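Local coordinates for ABC transporter substrate binding protein (Ribose) (Agrobacterium vitis, PDB 4WUT) that binds beta-D-fucopyranose between two lobes and probably delivers sugars to an ABC importer in the membrane, at residues Asp46-Lys51 and Lys273-Leu278; Ala143-Val148 and Ser181-Val186; Ile154-Tyr159 and Gly171-Tyr176. All blocks are in the same frame, centred on the assembly; numbering follows the deposited sequence.

Contact 1. Residues Asp46-Lys51 and Lys273-Leu278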
# COMPACT_ATOMS: atom_id res chain seq x y z
N ASP A 46 -15.23 -7.32 -6.05
CA ASP A 46 -16.48 -7.40 -6.79
C ASP A 46 -16.49 -8.61 -7.71
O ASP A 46 -17.51 -9.27 -7.90
CB ASP A 46 -16.68 -6.12 -7.63
CG ASP A 46 -17.25 -4.97 -6.82
OD1 ASP A 46 -17.81 -5.22 -5.74
OD2 ASP A 46 -17.17 -3.81 -7.29
N ALA A 47 -15.33 -8.90 -8.30
CA ALA A 47 -15.19 -10.03 -9.22
C ALA A 47 -15.44 -11.34 -8.48
O ALA A 47 -16.22 -12.17 -8.94
CB ALA A 47 -13.81 -10.02 -9.84
N ALA A 48 -14.80 -11.49 -7.33
CA ALA A 48 -14.94 -12.72 -6.53
C ALA A 48 -16.37 -12.93 -6.06
O ALA A 48 -16.89 -14.04 -6.13
CB ALA A 48 -14.02 -12.65 -5.33
N ILE A 49 -17.00 -11.88 -5.56
CA ILE A 49 -18.32 -12.01 -4.99
C ILE A 49 -19.35 -12.35 -6.08
O ILE A 49 -20.30 -13.10 -5.84
CB ILE A 49 -18.71 -10.73 -4.21
CG1 ILE A 49 -19.78 -11.04 -3.15
CG2 ILE A 49 -19.20 -9.67 -5.15
CD1 ILE A 49 -19.26 -11.82 -1.96
N GLY A 50 -19.13 -11.83 -7.28
CA GLY A 50 -20.06 -12.03 -8.38
C GLY A 50 -20.08 -13.44 -8.95
O GLY A 50 -20.86 -13.73 -9.86
N LYS A 51 -19.24 -14.32 -8.42
CA LYS A 51 -19.18 -15.70 -8.89
C LYS A 51 -19.91 -16.67 -7.95
O LYS A 51 -19.73 -17.89 -8.02
CB LYS A 51 -17.73 -16.13 -9.09
CG LYS A 51 -17.03 -15.33 -10.18
CD LYS A 51 -15.72 -15.96 -10.60
CE LYS A 51 -14.73 -16.00 -9.47
NZ LYS A 51 -13.34 -16.17 -9.99
N LYS A 273 -8.79 -12.44 -3.96
CA LYS A 273 -8.43 -13.56 -3.09
C LYS A 273 -8.80 -13.30 -1.64
O LYS A 273 -9.03 -14.23 -0.86
CB LYS A 273 -6.95 -13.91 -3.19
CG LYS A 273 -6.64 -15.23 -2.49
CD LYS A 273 -5.48 -15.95 -3.09
CE LYS A 273 -5.24 -17.24 -2.30
NZ LYS A 273 -4.45 -18.24 -3.06
N GLY A 274 -8.91 -12.03 -1.28
CA GLY A 274 -9.41 -11.69 0.05
C GLY A 274 -10.83 -12.21 0.24
O GLY A 274 -11.15 -12.90 1.23
N VAL A 275 -11.70 -11.88 -0.70
CA VAL A 275 -13.08 -12.32 -0.65
C VAL A 275 -13.14 -13.86 -0.80
O VAL A 275 -13.85 -14.54 -0.07
CB VAL A 275 -13.95 -11.59 -1.71
CG1 VAL A 275 -15.30 -12.26 -1.85
CG2 VAL A 275 -14.14 -10.13 -1.32
N ASP A 276 -12.36 -14.42 -1.71
CA ASP A 276 -12.40 -15.86 -1.88
C ASP A 276 -11.94 -16.59 -0.61
O ASP A 276 -12.45 -17.68 -0.30
CB ASP A 276 -11.60 -16.30 -3.11
CG ASP A 276 -12.34 -16.01 -4.42
OD1 ASP A 276 -13.59 -15.95 -4.41
OD2 ASP A 276 -11.68 -15.83 -5.45
N THR A 277 -11.02 -15.98 0.13
CA THR A 277 -10.53 -16.61 1.37
C THR A 277 -11.63 -16.60 2.42
O THR A 277 -11.85 -17.59 3.14
CB THR A 277 -9.25 -15.90 1.88
OG1 THR A 277 -8.20 -16.05 0.91
CG2 THR A 277 -8.82 -16.49 3.20
N LEU A 278 -12.34 -15.48 2.52
CA LEU A 278 -13.47 -15.41 3.43
C LEU A 278 -14.58 -16.40 3.05
O LEU A 278 -15.16 -17.03 3.92
CB LEU A 278 -14.02 -13.99 3.50
CG LEU A 278 -13.12 -13.04 4.28
CD1 LEU A 278 -13.56 -11.59 4.07
CD2 LEU A 278 -13.06 -13.39 5.79
O HOH W 1 -15.68 -16.25 -5.96
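Ala48 and Asp276 mark the closest backbone approach here, their CA atoms 6.2 Å apart, where the last turn of helix 36-49 lies against the middle of helix 267-282. Both helices belong to the first of the two alpha/beta lobes of a type I periplasmic binding protein; the chain builds the second lobe between them and then returns. The small side chain of Ala48 is consistent with the close spacing. Its CB points at the other helix and is met by Val275 CG1 at 3.7 Å and, from another direction, by Asp276 OD1 at 3.5 Å. That CG1 stands opposite the backbone N of its own residue (chi1 168°), which brings it to Ala48 CB and also to Ile49 CD1, 4.0 Å away. Ile49 and Val275 cross at about a right angle and touch by one methyl each, CD1 and CG1. Ile49 also touches Ile57 of strand 56-60, while Thr277 and Leu278 rest on Val111 of strand 110-113: the two helices are thus layered on the same sheet. No direct hydrogen bond joins the segments. Instead one water donates to Ala48 O and to Asp276 OD1, the latter at 2.6 Å. Lys51 NZ stays 4.8 Å from Asp276 OD2, too far for a salt bridge, though the opposite charges may attract weakly; the lysine also has a long, weak ion pair with Glu272. Within helix 267-282, Lys273 O is gripped from opposite faces of its plane, by Thr277 N and by Thr277 OG1, the latter at 2.7 Å.

Contact 2. Residues Ala143-Val148 and Ser181-Val186. With CA (calcium ion), chain G.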
# COMPACT_ATOMS: atom_id res chain seq x y z
N ALA A 143 17.07 -0.65 -6.77
CA ALA A 143 16.85 0.14 -7.98
C ALA A 143 17.44 1.54 -7.84
O ALA A 143 18.01 2.09 -8.78
CB ALA A 143 15.35 0.25 -8.29
N MSE A 144 17.26 2.13 -6.66
CA MSE A 144 17.81 3.44 -6.39
C MSE A 144 19.32 3.45 -6.50
O MSE A 144 19.89 4.25 -7.23
CB MSE A 144 17.38 3.90 -4.99
CG MSE A 144 17.86 5.27 -4.63
SE MSE A 144 16.94 6.69 -5.64
CE MSE A 144 15.28 6.69 -4.62
N ILE A 145 19.98 2.53 -5.79
CA ILE A 145 21.44 2.46 -5.81
C ILE A 145 22.00 2.21 -7.21
O ILE A 145 23.00 2.81 -7.60
CB ILE A 145 21.94 1.43 -4.77
CG1 ILE A 145 21.74 2.02 -3.37
CG2 ILE A 145 23.38 1.08 -5.01
CD1 ILE A 145 21.87 1.00 -2.27
N GLN A 146 21.36 1.34 -7.98
CA GLN A 146 21.88 1.02 -9.29
C GLN A 146 21.89 2.23 -10.20
O GLN A 146 22.73 2.33 -11.08
CB GLN A 146 21.11 -0.17 -9.85
CG GLN A 146 21.41 -1.44 -9.04
CD GLN A 146 22.90 -1.74 -8.97
OE1 GLN A 146 23.49 -1.89 -7.90
NE2 GLN A 146 23.50 -1.76 -10.12
N LYS A 147 21.00 3.20 -9.96
CA LYS A 147 20.96 4.36 -10.82
C LYS A 147 21.73 5.52 -10.21
O LYS A 147 22.41 6.27 -10.94
CB LYS A 147 19.51 4.75 -11.13
CG LYS A 147 19.36 5.96 -11.99
CD LYS A 147 19.71 5.71 -13.44
CE LYS A 147 19.82 7.03 -14.20
NZ LYS A 147 20.86 7.93 -13.59
N VAL A 148 21.71 5.65 -8.89
CA VAL A 148 22.30 6.78 -8.19
C VAL A 148 23.76 6.54 -7.82
O VAL A 148 24.55 7.49 -7.74
CB VAL A 148 21.51 7.08 -6.91
CG1 VAL A 148 22.33 7.93 -5.94
CG2 VAL A 148 20.18 7.75 -7.27
N SER A 181 25.26 1.05 0.98
CA SER A 181 25.75 2.31 0.46
C SER A 181 26.14 3.22 1.61
O SER A 181 26.00 2.86 2.79
CB SER A 181 24.68 3.00 -0.40
OG SER A 181 23.70 3.62 0.43
N LYS A 182 26.68 4.39 1.26
CA LYS A 182 26.84 5.44 2.25
C LYS A 182 25.95 6.65 1.88
O LYS A 182 26.26 7.78 2.23
CB LYS A 182 28.31 5.84 2.45
CG LYS A 182 29.16 5.92 1.20
CD LYS A 182 30.53 6.54 1.52
CE LYS A 182 31.35 5.67 2.45
NZ LYS A 182 31.83 4.41 1.79
N LEU A 183 24.85 6.38 1.18
CA LEU A 183 23.87 7.43 0.90
C LEU A 183 23.31 7.99 2.20
O LEU A 183 23.06 7.26 3.16
CB LEU A 183 22.74 6.92 0.03
CG LEU A 183 23.12 6.46 -1.38
CD1 LEU A 183 22.03 5.65 -2.09
CD2 LEU A 183 23.54 7.65 -2.24
N GLN A 184 23.13 9.31 2.20
CA GLN A 184 22.54 10.03 3.32
C GLN A 184 21.06 10.17 3.09
O GLN A 184 20.66 10.66 2.04
CB GLN A 184 23.16 11.42 3.42
CG GLN A 184 22.49 12.31 4.44
CD GLN A 184 23.16 13.67 4.56
OE1 GLN A 184 24.34 13.83 4.20
NE2 GLN A 184 22.41 14.65 5.06
N ILE A 185 20.25 9.77 4.06
CA ILE A 185 18.81 9.86 3.92
C ILE A 185 18.30 11.16 4.54
O ILE A 185 18.61 11.48 5.69
CB ILE A 185 18.11 8.65 4.55
CG1 ILE A 185 18.40 7.39 3.72
CG2 ILE A 185 16.60 8.88 4.66
CD1 ILE A 185 18.02 6.11 4.40
N VAL A 186 17.57 11.94 3.74
CA VAL A 186 16.84 13.13 4.16
C VAL A 186 15.39 12.71 4.39
O VAL A 186 14.79 11.99 3.58
CB VAL A 186 16.88 14.19 3.04
CG1 VAL A 186 16.16 15.45 3.47
CG2 VAL A 186 18.33 14.49 2.64
CA CA G . 26.52 1.97 5.09
O HOH W 2 26.82 0.19 6.70
O HOH W 3 27.18 2.68 7.21
O HOH W 4 25.39 4.02 5.52
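Ile145 and Val148, near the end of helix 133-148, meet Leu183 and Ser181 by apolar contact alone, with no hydrogen bond between the segments. Leu183 spreads its two methyl groups over two partners: CD1 lies 3.9 Å from Ile145 CG1, and CD2 an equal 3.9 Å from Val148 CG1, the leucine crossing both side chains obliquely. Ile145 reaches further with CD1, which stops 3.9 Å from Ser181 CB. Val148 and the selenomethionine Met144 also touch Val240 of strand 240-244, so the last turn of helix 133-148 lies between that strand and the turn before strand 184-190 of this alpha/beta lobe.

The hydrogen bonds are local. Ser181 forms an ST turn at the bend between helix 164-180 and strand 184-190: its OG accepts from Leu183 N at 3.1 Å with an N-H...O angle of 160°. With chi1 at 77°, OG sits between the backbone N and carbonyl carbon of its own residue, folded back over the turn, where it also bonds to Ile177 O. The hydroxyl thus has two partners, Leu183 N and Ile177 O, while CB faces Ile145 CD1.

Metal binding uses the backbone of the same serine. Ser181 O coordinates a calcium ion at 2.5 Å, joined by Lys178 O from the last turn of the preceding helix and by three waters, the nearest of them 2.3 Å from the calcium.

Contact 3. Residues Ile154-Tyr159 and Gly171-Tyr176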
# COMPACT_ATOMS: atom_id res chain seq x y z
N ILE A 154 19.71 11.13 -0.65
CA ILE A 154 18.40 10.80 -1.18
C ILE A 154 17.33 11.13 -0.14
O ILE A 154 17.62 11.17 1.06
CB ILE A 154 18.27 9.33 -1.59
CG1 ILE A 154 18.42 8.41 -0.38
CG2 ILE A 154 19.27 8.98 -2.72
CD1 ILE A 154 18.09 6.95 -0.69
N ALA A 155 16.11 11.37 -0.59
CA ALA A 155 14.99 11.69 0.30
C ALA A 155 13.98 10.58 0.35
O ALA A 155 13.72 9.92 -0.66
CB ALA A 155 14.31 12.97 -0.16
N VAL A 156 13.38 10.38 1.53
CA VAL A 156 12.33 9.39 1.71
C VAL A 156 11.02 10.10 2.02
O VAL A 156 10.88 10.74 3.08
CB VAL A 156 12.67 8.41 2.85
CG1 VAL A 156 11.49 7.52 3.14
CG2 VAL A 156 13.89 7.59 2.45
N MSE A 157 10.08 9.98 1.09
CA MSE A 157 8.73 10.53 1.20
C MSE A 157 7.80 9.38 1.55
O MSE A 157 7.49 8.51 0.71
CB MSE A 157 8.29 11.19 -0.12
CG MSE A 157 9.37 12.03 -0.79
SE MSE A 157 10.24 13.37 0.36
CE MSE A 157 8.80 14.60 0.60
N SER A 158 7.36 9.36 2.81
CA SER A 158 6.48 8.32 3.28
C SER A 158 5.06 8.87 3.49
O SER A 158 4.76 9.98 3.09
CB SER A 158 7.04 7.69 4.55
OG SER A 158 6.28 6.56 4.92
N TYR A 159 4.19 8.03 4.05
CA TYR A 159 2.77 8.34 4.07
C TYR A 159 2.26 8.46 5.50
O TYR A 159 2.27 9.56 6.05
CB TYR A 159 1.95 7.34 3.20
CG TYR A 159 2.26 5.88 3.23
CD1 TYR A 159 3.40 5.38 2.62
CD2 TYR A 159 1.34 4.97 3.74
CE1 TYR A 159 3.67 4.04 2.59
CE2 TYR A 159 1.60 3.62 3.70
CZ TYR A 159 2.76 3.15 3.12
OH TYR A 159 3.02 1.81 3.08
N GLY A 171 11.04 0.68 6.23
CA GLY A 171 12.16 0.08 6.93
C GLY A 171 13.03 -0.79 6.03
O GLY A 171 14.26 -0.77 6.15
N GLY A 172 12.41 -1.59 5.17
CA GLY A 172 13.17 -2.41 4.24
C GLY A 172 14.04 -1.54 3.35
O GLY A 172 15.23 -1.83 3.13
N PHE A 173 13.45 -0.48 2.82
CA PHE A 173 14.17 0.47 1.98
C PHE A 173 15.34 1.08 2.75
O PHE A 173 16.49 1.04 2.30
CB PHE A 173 13.22 1.59 1.51
CG PHE A 173 13.86 2.61 0.58
CD1 PHE A 173 13.87 2.41 -0.80
CD2 PHE A 173 14.44 3.76 1.08
CE1 PHE A 173 14.44 3.34 -1.64
CE2 PHE A 173 15.05 4.67 0.23
CZ PHE A 173 15.03 4.46 -1.13
N THR A 174 15.04 1.65 3.91
CA THR A 174 16.01 2.37 4.67
C THR A 174 17.17 1.48 5.12
O THR A 174 18.32 1.87 5.03
CB THR A 174 15.33 3.05 5.89
OG1 THR A 174 14.31 3.95 5.41
CG2 THR A 174 16.33 3.81 6.71
N ASP A 175 16.85 0.29 5.59
CA ASP A 175 17.88 -0.62 6.08
C ASP A 175 18.79 -1.05 4.94
O ASP A 175 20.01 -1.21 5.13
CB ASP A 175 17.25 -1.86 6.73
CG ASP A 175 16.54 -1.54 8.04
OD1 ASP A 175 16.67 -0.41 8.55
OD2 ASP A 175 15.86 -2.44 8.57
N TYR A 176 18.21 -1.25 3.76
CA TYR A 176 19.00 -1.68 2.60
C TYR A 176 19.94 -0.57 2.16
O TYR A 176 21.10 -0.81 1.87
CB TYR A 176 18.12 -2.13 1.42
CG TYR A 176 18.91 -2.78 0.29
CD1 TYR A 176 19.53 -2.01 -0.67
CD2 TYR A 176 19.01 -4.16 0.20
CE1 TYR A 176 20.28 -2.60 -1.68
CE2 TYR A 176 19.75 -4.75 -0.78
CZ TYR A 176 20.36 -3.97 -1.73
OH TYR A 176 21.07 -4.58 -2.73
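Asp175 N donates to Gly171 O at 2.9 Å, closing the helical turn from which Phe173 reaches down onto Ile154 and Val156. The phenylalanine CG is trans to its backbone N (chi1 -178°), which sends the ring away from the helix axis and toward the strand. Ring atom CE2 takes most of the contact: Val156 CG2 comes within 3.8 Å of it and Ile154 CD1 within 3.9 Å. The valine methyl leans on toward CD2, whereas the isoleucine methyl lies nearly as close to CZ; the two approach obliquely from opposite sides of the ring plane, bracketing CE2. This packing seats helix 164-180 on strand 153-158, the first two elements of a beta-alpha-beta crossover that is completed by strand 184-190. Phe173 also stacks with Phe216 of the adjoining strand 214-217 and touches Ala140 and Ala141 of helix 133-148, placing the ring between the sheet and two helices. Beyond the packing the strand runs into the sugar pocket: Ser158 OG is hydrogen-bonded to Glu166 OE2, and Tyr159, which touches the fucose, has its OH hydrogen-bonded to Ser165 OG.

In the fold
Contacts 2 and 3 are neighbours in the second lobe, their centres about 10 Å apart, while contact 1 lies in the first lobe, its centre about 40 Å from that of contact 2 and about 33 Å from that of contact 3. Adjacent parallel strands join the close pair: Val186 N probably bonds to Ile154 O at 2.8 Å, and Ile185 CG2 packs on Val156 CG2 at 3.7 Å. Segment 154-159 runs on to Tyr159 at the sugar, with the Phe173 side chain about 13 Å from the fucose, and contact 2 supplies Ser181 to the calcium. Contact 1, remote from both sites, belongs to the other lobe, on the opposite side of the chain's centre.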